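Aminoglycoside N(6')acetyltransferase (Legionella pneumophila subsp. pneumophila, PDB 3F5B) probably transfers an acetyl group to the 6'-amino group of aminoglycosides, as a member of the GNAT acetyltransferase family. Local coordinates at residues Phe13-Lys18 with Lys109-Gln114; Ala94-Leu99 with Leu131-Ile136; Ser125-Val130 with Leu170-Leu175. All blocks are in the same frame, centred on the assembly; numbering follows the deposited sequence.

Contact 1 (Phe13-Lys18 with Lys109-Gln114); sequences FRFCFK and KGLSVQ. With PO4 (phosphate ion), chain B; ACT (acetate ion), chain C.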
loop_
_atom_site.group_PDB
_atom_site.type_symbol
_atom_site.label_atom_id
_atom_site.label_comp_id
_atom_site.label_asym_id
_atom_site.label_seq_id
_atom_site.Cartn_x
_atom_site.Cartn_y
_atom_site.Cartn_z
ATOM N N PHE A 13 -4.498 -10.774 14.680
ATOM C CA PHE A 13 -4.840 -10.029 13.473
ATOM C C PHE A 13 -6.225 -10.352 12.920
ATOM O O PHE A 13 -6.610 -11.503 12.849
ATOM C CB PHE A 13 -3.805 -10.270 12.373
ATOM C CG PHE A 13 -2.443 -9.680 12.654
ATOM C CD1 PHE A 13 -2.135 -9.101 13.891
ATOM C CD2 PHE A 13 -1.458 -9.747 11.689
ATOM C CE1 PHE A 13 -0.862 -8.602 14.142
ATOM C CE2 PHE A 13 -0.193 -9.248 11.921
ATOM C CZ PHE A 13 0.119 -8.682 13.139
ATOM N N ARG A 14 -6.941 -9.323 12.481
ATOM C CA ARG A 14 -8.258 -9.477 11.883
ATOM C C ARG A 14 -8.195 -9.874 10.388
ATOM O O ARG A 14 -9.015 -10.644 9.910
ATOM C CB ARG A 14 -9.039 -8.155 12.024
ATOM C CG ARG A 14 -10.489 -8.242 11.518
ATOM C CD ARG A 14 -11.094 -6.828 11.379
ATOM N NE ARG A 14 -12.395 -6.863 10.710
ATOM C CZ ARG A 14 -13.351 -5.949 10.903
ATOM N NH1 ARG A 14 -13.148 -4.953 11.769
ATOM N NH2 ARG A 14 -14.519 -6.066 10.272
ATOM N N PHE A 15 -7.241 -9.314 9.662
ATOM C CA PHE A 15 -7.184 -9.427 8.218
ATOM C C PHE A 15 -6.164 -10.444 7.697
ATOM O O PHE A 15 -5.194 -10.792 8.393
ATOM C CB PHE A 15 -6.851 -8.064 7.599
ATOM C CG PHE A 15 -7.764 -6.957 8.048
ATOM C CD1 PHE A 15 -9.140 -7.057 7.849
ATOM C CD2 PHE A 15 -7.244 -5.815 8.642
ATOM C CE1 PHE A 15 -9.980 -6.010 8.234
ATOM C CE2 PHE A 15 -8.080 -4.780 9.059
ATOM C CZ PHE A 15 -9.440 -4.884 8.859
ATOM N N CYS A 16 -6.409 -10.885 6.462
ATOM C CA CYS A 16 -5.596 -11.872 5.769
ATOM C C CYS A 16 -5.126 -11.225 4.478
ATOM O O CYS A 16 -5.881 -10.467 3.861
ATOM C CB CYS A 16 -6.464 -13.086 5.437
ATOM S SG CYS A 16 -5.576 -14.394 4.590
ATOM N N PHE A 17 -3.893 -11.495 4.074
ATOM C CA PHE A 17 -3.336 -10.888 2.852
ATOM C C PHE A 17 -2.720 -11.987 1.977
ATOM O O PHE A 17 -2.052 -12.905 2.489
ATOM C CB PHE A 17 -2.263 -9.822 3.200
ATOM C CG PHE A 17 -2.743 -8.778 4.179
ATOM C CD1 PHE A 17 -3.368 -7.630 3.727
ATOM C CD2 PHE A 17 -2.565 -8.964 5.571
ATOM C CE1 PHE A 17 -3.827 -6.625 4.664
ATOM C CE2 PHE A 17 -3.036 -8.001 6.514
ATOM C CZ PHE A 17 -3.686 -6.841 6.065
ATOM N N LYS A 18 -2.948 -11.894 0.675
ATOM C CA LYS A 18 -2.355 -12.843 -0.266
ATOM C C LYS A 18 -1.989 -12.163 -1.550
ATOM O O LYS A 18 -2.614 -11.202 -1.941
ATOM C CB LYS A 18 -3.251 -14.071 -0.581
ATOM C CG LYS A 18 -4.698 -14.073 -0.115
ATOM C CD LYS A 18 -4.841 -14.657 1.321
ATOM C CE LYS A 18 -5.168 -16.215 1.417
ATOM N NZ LYS A 18 -3.985 -17.136 1.809
ATOM N N LYS A 109 -10.925 5.294 9.099
ATOM C CA LYS A 109 -9.526 5.642 9.308
ATOM C C LYS A 109 -8.873 4.637 10.252
ATOM O O LYS A 109 -7.774 4.159 9.984
ATOM C CB LYS A 109 -9.400 7.068 9.850
ATOM C CG LYS A 109 -9.854 8.137 8.858
ATOM C CD LYS A 109 -9.661 9.528 9.461
ATOM C CE LYS A 109 -10.946 10.214 9.824
ATOM N NZ LYS A 109 -11.862 9.349 10.605
ATOM N N GLY A 110 -9.553 4.301 11.346
ATOM C CA GLY A 110 -8.995 3.357 12.323
ATOM C C GLY A 110 -8.820 1.968 11.711
ATOM O O GLY A 110 -7.809 1.293 11.943
ATOM N N LEU A 111 -9.794 1.549 10.918
ATOM C CA LEU A 111 -9.675 0.301 10.165
ATOM C C LEU A 111 -8.496 0.305 9.166
ATOM O O LEU A 111 -7.809 -0.714 9.003
ATOM C CB LEU A 111 -10.967 0.023 9.402
ATOM C CG LEU A 111 -11.066 -1.372 8.774
ATOM C CD1 LEU A 111 -12.527 -1.846 8.678
ATOM C CD2 LEU A 111 -10.400 -1.390 7.380
ATOM N N SER A 112 -8.306 1.423 8.465
ATOM C CA SER A 112 -7.209 1.526 7.488
ATOM C C SER A 112 -5.851 1.422 8.186
ATOM O O SER A 112 -4.954 0.763 7.685
ATOM C CB SER A 112 -7.287 2.838 6.716
ATOM O OG SER A 112 -8.483 2.868 5.951
ATOM N N VAL A 113 -5.721 2.051 9.358
ATOM C CA VAL A 113 -4.493 2.004 10.119
ATOM C C VAL A 113 -4.243 0.555 10.551
ATOM O O VAL A 113 -3.126 0.034 10.446
ATOM C CB VAL A 113 -4.522 2.983 11.336
ATOM C CG1 VAL A 113 -3.315 2.744 12.249
ATOM C CG2 VAL A 113 -4.525 4.443 10.839
ATOM N N GLN A 114 -5.288 -0.110 11.016
ATOM C CA GLN A 114 -5.120 -1.472 11.458
ATOM C C GLN A 114 -4.692 -2.327 10.265
ATOM O O GLN A 114 -3.829 -3.172 10.384
ATOM C CB GLN A 114 -6.412 -2.016 12.062
ATOM C CG GLN A 114 -6.265 -3.459 12.594
ATOM C CD GLN A 114 -7.538 -3.983 13.229
ATOM O OE1 GLN A 114 -8.428 -3.205 13.570
ATOM N NE2 GLN A 114 -7.632 -5.311 13.398
HETATM P P PO4 B . -16.625 -3.642 12.753
HETATM O O1 PO4 B . -17.827 -3.950 11.850
HETATM O O2 PO4 B . -16.237 -4.938 13.432
HETATM O O3 PO4 B . -15.487 -3.174 11.862
HETATM O O4 PO4 B . -16.886 -2.588 13.798
HETATM C C ACT C . -17.119 -3.815 8.675
HETATM O O ACT C . -17.061 -4.886 9.346
HETATM O OXT ACT C . -18.108 -3.737 7.890
HETATM C CH3 ACT C . -16.127 -2.677 8.845
HETATM O O HOH W 1 -11.248 -3.968 13.614
#
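Arg14 and Phe15 meet Leu111 and Gln114 in a mixed apolar and polar side-chain contact, where the start of edge strand 15-19 lies against the first turns of helix 109-123. The apolar part is the Phe15 ring. Its CZ atom lies 3.9 Å from Leu111 CG, and the two side chains cross obliquely. The neighbouring ring atom CE2 of Phe15 lies 4.2 Å from Gln114 CG. The ring and the Gln114 amide are turned 43° apart. The chain of Gln114 is extended, and this brings Gln114 NE2 to 3.5 Å from Arg14 CB. Water 1 links the polar ends: it accepts from Arg14 NH1 and donates to Gln114 OE1. The Arg14 chain runs straight out from CG to NE, with CG anti to the backbone N (chi1 -176°). Its guanidinium edge then meets two ions, probably from the crystallisation liquor. Arg14 NH1 donates to phosphate O3 at 2.9 Å, and Arg14 NH2 to acetate O at 3.0 Å. Glu118, one turn further along the helix, accepts from Arg14 N, Phe15 N and Gln114 NE2. Strand 65-71 flanks the edge strand and supplies Asp71, which forms a salt bridge with Arg14 NE.

Contact 2 (Ala94-Leu99 with Leu131-Ile136); sequences AVTLDL and LINPEI. With CHX (cyclohexane), chain D.
Thr96 and Leu131 stand side by side on one face of the sheet. Thr96 OG1 comes to 4.1 Å from Leu131 CD1, and Ala94 CB touches the same methyl. Thr96 CG2 is anti to the backbone N, and this places the methyl beside Asn133. Thr96 CG2 comes to 3.5 Å from Asn133 ND2, with the two side chains at about a right angle. Water 2 joins the polar atoms of this pair: it is hydrogen-bonded to Thr96 OG1 and accepts from Asn133 ND2. Water 3 donates to Leu97 O at 2.7 Å and has weak bonds to Asp98 OD2 and Asn133 ND2.

Leu97 and Ile132 point to the other face. Ile132 CG1 is anti to its own N (chi1 -158°) and passes 3.3 Å from Leu97 O. Beyond it, Ile132 CD1 meets Leu99 CD2 at 3.7 Å, again with the side chains at about a right angle. Tyr145 of helix 139-148 packs on both Leu99 and Ile132.

Two backbone bonds hold the strands in parallel register. Leu131 N donates to Val95 O, and Leu97 N donates to Leu131 O at 2.8 Å.

Strand 129-132 ends at Ile132, and the chain then turns away from strand 94-101. A cyclohexane is bound there, touching Asp98, Leu99, Ile132 and Pro134; its C4 is 4.0 Å from Ile132 CG1. Phe100 and Tyr145 complete the pocket. Parallel strands 94-101 and 129-132 are joined through helix 109-123 in a beta-alpha-beta crossover. This divergence is consistent with the splayed parallel strands of the GNAT fold, between which relatives bind acetyl-CoA.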
loop_
_atom_site.group_PDB
_atom_site.type_symbol
_atom_site.label_atom_id
_atom_site.label_comp_id
_atom_site.label_asym_id
_atom_site.label_seq_id
_atom_site.Cartn_x
_atom_site.Cartn_y
_atom_site.Cartn_z
ATOM N N ALA A 94 14.376 -0.839 1.382
ATOM C CA ALA A 94 13.058 -0.320 1.731
ATOM C C ALA A 94 11.980 -0.932 0.837
ATOM O O ALA A 94 12.260 -1.349 -0.294
ATOM C CB ALA A 94 13.046 1.195 1.618
ATOM N N VAL A 95 10.752 -0.993 1.344
ATOM C CA VAL A 95 9.603 -1.402 0.523
ATOM C C VAL A 95 8.701 -0.193 0.287
ATOM O O VAL A 95 8.420 0.572 1.210
ATOM C CB VAL A 95 8.805 -2.593 1.147
ATOM C CG1 VAL A 95 8.202 -2.225 2.484
ATOM C CG2 VAL A 95 7.707 -3.072 0.211
ATOM N N THR A 96 8.263 -0.015 -0.949
ATOM C CA THR A 96 7.337 1.064 -1.280
ATOM C C THR A 96 5.953 0.433 -1.397
ATOM O O THR A 96 5.806 -0.603 -2.050
ATOM C CB THR A 96 7.715 1.769 -2.606
ATOM O OG1 THR A 96 9.054 2.278 -2.503
ATOM C CG2 THR A 96 6.735 2.937 -2.923
ATOM N N LEU A 97 4.970 1.065 -0.749
ATOM C CA LEU A 97 3.602 0.582 -0.666
ATOM C C LEU A 97 2.632 1.521 -1.388
ATOM O O LEU A 97 2.709 2.752 -1.264
ATOM C CB LEU A 97 3.184 0.449 0.812
ATOM C CG LEU A 97 1.790 -0.049 1.164
ATOM C CD1 LEU A 97 1.568 -1.506 0.618
ATOM C CD2 LEU A 97 1.643 0.032 2.697
ATOM N N ASP A 98 1.726 0.922 -2.156
ATOM C CA ASP A 98 0.546 1.615 -2.656
ATOM C C ASP A 98 -0.643 0.833 -2.181
ATOM O O ASP A 98 -0.638 -0.406 -2.272
ATOM C CB ASP A 98 0.493 1.536 -4.152
ATOM C CG ASP A 98 1.063 2.728 -4.811
ATOM O OD1 ASP A 98 0.246 3.605 -5.198
ATOM O OD2 ASP A 98 2.308 2.770 -4.971
ATOM N N LEU A 99 -1.681 1.530 -1.727
ATOM C CA LEU A 99 -2.871 0.809 -1.286
ATOM C C LEU A 99 -4.166 1.505 -1.665
ATOM O O LEU A 99 -4.221 2.748 -1.761
ATOM C CB LEU A 99 -2.806 0.510 0.213
ATOM C CG LEU A 99 -2.859 1.695 1.161
ATOM C CD1 LEU A 99 -4.284 1.844 1.697
ATOM C CD2 LEU A 99 -1.883 1.543 2.341
ATOM N N LEU A 131 7.863 2.847 2.638
ATOM C CA LEU A 131 7.633 4.164 2.061
ATOM C C LEU A 131 6.267 4.195 1.420
ATOM O O LEU A 131 5.859 3.228 0.771
ATOM C CB LEU A 131 8.695 4.495 1.014
ATOM C CG LEU A 131 10.148 4.458 1.493
ATOM C CD1 LEU A 131 11.085 4.513 0.291
ATOM C CD2 LEU A 131 10.431 5.595 2.477
ATOM N N ILE A 132 5.570 5.318 1.608
ATOM C CA ILE A 132 4.305 5.599 0.925
ATOM C C ILE A 132 4.287 7.026 0.379
ATOM O O ILE A 132 4.884 7.935 0.976
ATOM C CB ILE A 132 3.086 5.283 1.836
ATOM C CG1 ILE A 132 1.833 5.063 0.995
ATOM C CG2 ILE A 132 2.903 6.320 2.941
ATOM C CD1 ILE A 132 0.784 4.096 1.696
ATOM N N ASN A 133 3.609 7.218 -0.754
ATOM C CA ASN A 133 3.809 8.443 -1.548
ATOM C C ASN A 133 2.515 9.136 -1.998
ATOM O O ASN A 133 2.266 9.220 -3.193
ATOM C CB ASN A 133 4.657 8.098 -2.776
ATOM C CG ASN A 133 6.078 7.693 -2.401
ATOM O OD1 ASN A 133 6.893 8.539 -2.060
ATOM N ND2 ASN A 133 6.364 6.391 -2.441
ATOM N N PRO A 134 1.679 9.622 -1.052
ATOM C CA PRO A 134 0.404 10.175 -1.526
ATOM C C PRO A 134 0.527 11.568 -2.117
ATOM O O PRO A 134 1.482 12.301 -1.811
ATOM C CB PRO A 134 -0.438 10.231 -0.251
ATOM C CG PRO A 134 0.598 10.554 0.809
ATOM C CD PRO A 134 1.749 9.638 0.424
ATOM N N GLU A 135 -0.417 11.900 -3.001
ATOM C CA GLU A 135 -0.607 13.264 -3.503
ATOM C C GLU A 135 -0.945 14.173 -2.315
ATOM O O GLU A 135 -1.775 13.814 -1.479
ATOM C CB GLU A 135 -1.773 13.243 -4.493
ATOM C CG GLU A 135 -2.023 14.552 -5.189
ATOM C CD GLU A 135 -3.120 14.452 -6.227
ATOM O OE1 GLU A 135 -3.581 13.344 -6.546
ATOM O OE2 GLU A 135 -3.499 15.508 -6.756
ATOM N N ILE A 136 -0.313 15.333 -2.229
ATOM C CA ILE A 136 -0.479 16.183 -1.056
ATOM C C ILE A 136 -1.966 16.570 -0.890
ATOM O O ILE A 136 -2.491 16.600 0.241
ATOM C CB ILE A 136 0.492 17.426 -1.060
ATOM C CG1 ILE A 136 1.961 16.981 -0.980
ATOM C CG2 ILE A 136 0.160 18.396 0.080
ATOM C CD1 ILE A 136 2.956 18.127 -0.857
HETATM C C1 CHX D . -2.902 6.609 -3.763
HETATM C C2 CHX D . -3.123 5.182 -3.254
HETATM C C3 CHX D . -1.801 4.516 -2.850
HETATM C C4 CHX D . -1.166 5.222 -1.645
HETATM C C5 CHX D . -1.460 6.734 -1.613
HETATM C C6 CHX D . -1.788 7.344 -2.989
HETATM O O HOH W 2 9.079 5.240 -2.645
HETATM O O HOH W 3 3.380 4.909 -2.674
#

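Contact 3 (Ser125-Val130 with Leu170-Leu175); sequences SDTKIV and LCIEDL
Ile172 is wedged against Thr127 and Val130, and this is the tight part of the contact. Ile172 CD1 lies 3.1 Å from Thr127 O, 3.5 Å from Thr127 CB and 3.6 Å from Val130 CG2. The Val130 and Ile172 side chains cross at about a right angle. Ile172 CG1 is anti to the carbonyl carbon (chi1 -59°), which sets the CG1-CD1 arm against Thr127 and Val130. Ile120 of helix 109-123 also packs on Ile172.

Next to it the backbones pair as antiparallel strands. Val130 N donates to Leu170 O, and Leu170 N donates back to Val130 O at 2.9 Å. Ile129 and Cys171 form the next, non-hydrogen-bonded pair. Strand 164-171 then ends and helix 172-178 begins. Cys171 is the N-cap: in one of its two conformers SG accepts from Asp174 N, so this bond is less certain. Ile172 N, at the start of the helix, donates to Lys128 O.

The other side is looser and watery. The Lys128 chain is bent at three torsions, which brings NZ to Glu173. Lys128 NZ and Glu173 OE2 form a long salt bridge of 3.6 Å; water 4 accepts from Lys128 NZ and also lies close to Glu173 OE2. Glu173 OE2 has a second cationic partner in Lys176. Water 5 donates to Lys128 O and accepts from Glu173 N, so it bridges the opening of the helix to the segment 125-130.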
loop_
_atom_site.group_PDB
_atom_site.type_symbol
_atom_site.label_atom_id
_atom_site.label_comp_id
_atom_site.label_asym_id
_atom_site.label_seq_id
_atom_site.Cartn_x
_atom_site.Cartn_y
_atom_site.Cartn_z
ATOM N N SER A 125 7.616 -8.115 8.105
ATOM C CA SER A 125 8.116 -7.998 9.466
ATOM C C SER A 125 9.650 -7.924 9.552
ATOM O O SER A 125 10.202 -7.404 10.522
ATOM C CB SER A 125 7.595 -9.166 10.307
ATOM O OG SER A 125 8.257 -10.356 9.914
ATOM N N ASP A 126 10.300 -8.476 8.539
ATOM C CA ASP A 126 11.754 -8.543 8.346
ATOM C C ASP A 126 12.320 -7.298 7.628
ATOM O O ASP A 126 13.531 -7.142 7.472
ATOM C CB ASP A 126 11.986 -9.738 7.428
ATOM C CG ASP A 126 10.887 -9.840 6.349
ATOM O OD1 ASP A 126 10.475 -8.788 5.780
ATOM O OD2 ASP A 126 10.411 -10.960 6.092
ATOM N N THR A 127 11.436 -6.436 7.152
ATOM C CA THR A 127 11.834 -5.238 6.432
ATOM C C THR A 127 12.089 -4.086 7.419
ATOM O O THR A 127 11.485 -4.039 8.493
ATOM C CB THR A 127 10.732 -4.918 5.397
ATOM O OG1 THR A 127 10.688 -5.980 4.444
ATOM C CG2 THR A 127 10.971 -3.600 4.682
ATOM N N LYS A 128 12.991 -3.174 7.079
ATOM C CA LYS A 128 13.312 -2.061 7.987
ATOM C C LYS A 128 12.400 -0.851 7.827
ATOM O O LYS A 128 11.996 -0.234 8.795
ATOM C CB LYS A 128 14.773 -1.626 7.811
ATOM C CG LYS A 128 15.741 -2.261 8.793
ATOM C CD LYS A 128 15.742 -3.789 8.706
ATOM C CE LYS A 128 15.782 -4.413 10.099
ATOM N NZ LYS A 128 14.471 -4.203 10.805
ATOM N N ILE A 129 12.071 -0.525 6.586
ATOM C CA ILE A 129 11.495 0.776 6.232
ATOM C C ILE A 129 10.403 0.552 5.206
ATOM O O ILE A 129 10.611 -0.213 4.264
ATOM C CB ILE A 129 12.613 1.693 5.604
ATOM C CG1 ILE A 129 13.789 1.861 6.578
ATOM C CG2 ILE A 129 12.051 3.060 5.115
ATOM C CD1 ILE A 129 13.423 2.625 7.841
ATOM N N VAL A 130 9.236 1.174 5.422
ATOM C CA VAL A 130 8.168 1.231 4.420
ATOM C C VAL A 130 8.024 2.674 3.945
ATOM O O VAL A 130 8.052 3.606 4.748
ATOM C CB VAL A 130 6.764 0.737 4.953
ATOM C CG1 VAL A 130 5.687 0.845 3.842
ATOM C CG2 VAL A 130 6.861 -0.693 5.470
ATOM N N LEU A 170 7.946 4.938 7.275
ATOM C CA LEU A 170 7.611 4.261 8.533
ATOM C C LEU A 170 8.721 3.300 8.941
ATOM O O LEU A 170 9.195 2.523 8.117
ATOM C CB LEU A 170 6.280 3.513 8.402
ATOM C CG LEU A 170 5.787 2.654 9.574
ATOM C CD1 LEU A 170 5.649 3.476 10.837
ATOM C CD2 LEU A 170 4.460 2.025 9.209
ATOM N N CYS A 171 9.113 3.361 10.212
ATOM C CA CYS A 171 10.106 2.441 10.753
ATOM C C CYS A 171 9.438 1.189 11.328
ATOM O O CYS A 171 8.739 1.258 12.340
ATOM C CB CYS A 171 10.964 3.139 11.806
ATOM S SG CYS A 171 12.010 2.023 12.728
ATOM N N ILE A 172 9.670 0.051 10.681
ATOM C CA ILE A 172 9.028 -1.205 11.092
ATOM C C ILE A 172 9.359 -1.571 12.547
ATOM O O ILE A 172 8.487 -2.028 13.286
ATOM C CB ILE A 172 9.309 -2.333 10.068
ATOM C CG1 ILE A 172 8.756 -1.893 8.689
ATOM C CG2 ILE A 172 8.789 -3.710 10.534
ATOM C CD1 ILE A 172 8.749 -2.969 7.602
ATOM N N GLU A 173 10.591 -1.309 12.979
ATOM C CA GLU A 173 10.973 -1.659 14.344
ATOM C C GLU A 173 10.320 -0.755 15.397
ATOM O O GLU A 173 9.965 -1.229 16.471
ATOM C CB GLU A 173 12.491 -1.758 14.497
ATOM C CG GLU A 173 13.121 -2.993 13.790
ATOM C CD GLU A 173 12.602 -4.374 14.277
ATOM O OE1 GLU A 173 12.558 -4.636 15.499
ATOM O OE2 GLU A 173 12.258 -5.223 13.419
ATOM N N ASP A 174 10.108 0.519 15.072
ATOM C CA ASP A 174 9.261 1.381 15.898
ATOM C C ASP A 174 7.845 0.851 15.961
ATOM O O ASP A 174 7.250 0.807 17.036
ATOM C CB ASP A 174 9.202 2.801 15.355
ATOM C CG ASP A 174 10.441 3.591 15.656
ATOM O OD1 ASP A 174 11.131 3.286 16.652
ATOM O OD2 ASP A 174 10.740 4.528 14.886
ATOM N N LEU A 175 7.307 0.464 14.805
ATOM C CA LEU A 175 5.965 -0.106 14.743
ATOM C C LEU A 175 5.827 -1.263 15.731
ATOM O O LEU A 175 4.891 -1.288 16.520
ATOM C CB LEU A 175 5.595 -0.563 13.326
ATOM C CG LEU A 175 4.289 -1.384 13.208
ATOM C CD1 LEU A 175 3.095 -0.639 13.819
ATOM C CD2 LEU A 175 3.965 -1.814 11.760
HETATM O O HOH W 4 11.916 -5.194 10.814
HETATM O O HOH W 5 12.811 -0.605 11.377
#

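In the fold
All three contacts reach one mixed sheet. Contacts 2 and 3 share strand 129-132: contact 2 pairs it with parallel strand 94-101, and contact 3 with antiparallel strand 164-171. Their centres are about 14 Å apart and they touch, with a probable hydrogen bond from Val95 N to Ile129 O. Contact 1 lies about 17 Å from each, centre to centre. It places helix 109-123 against edge strand 15-19. That helix follows strand 94-101 and precedes strand 129-132. Contact 2 therefore alternates along the chain with both others, while contact 1 closes before contact 3 opens. Together they join the outermost strand 15-19, the central crossover and the C-terminal helix 172-178 to the same sheet.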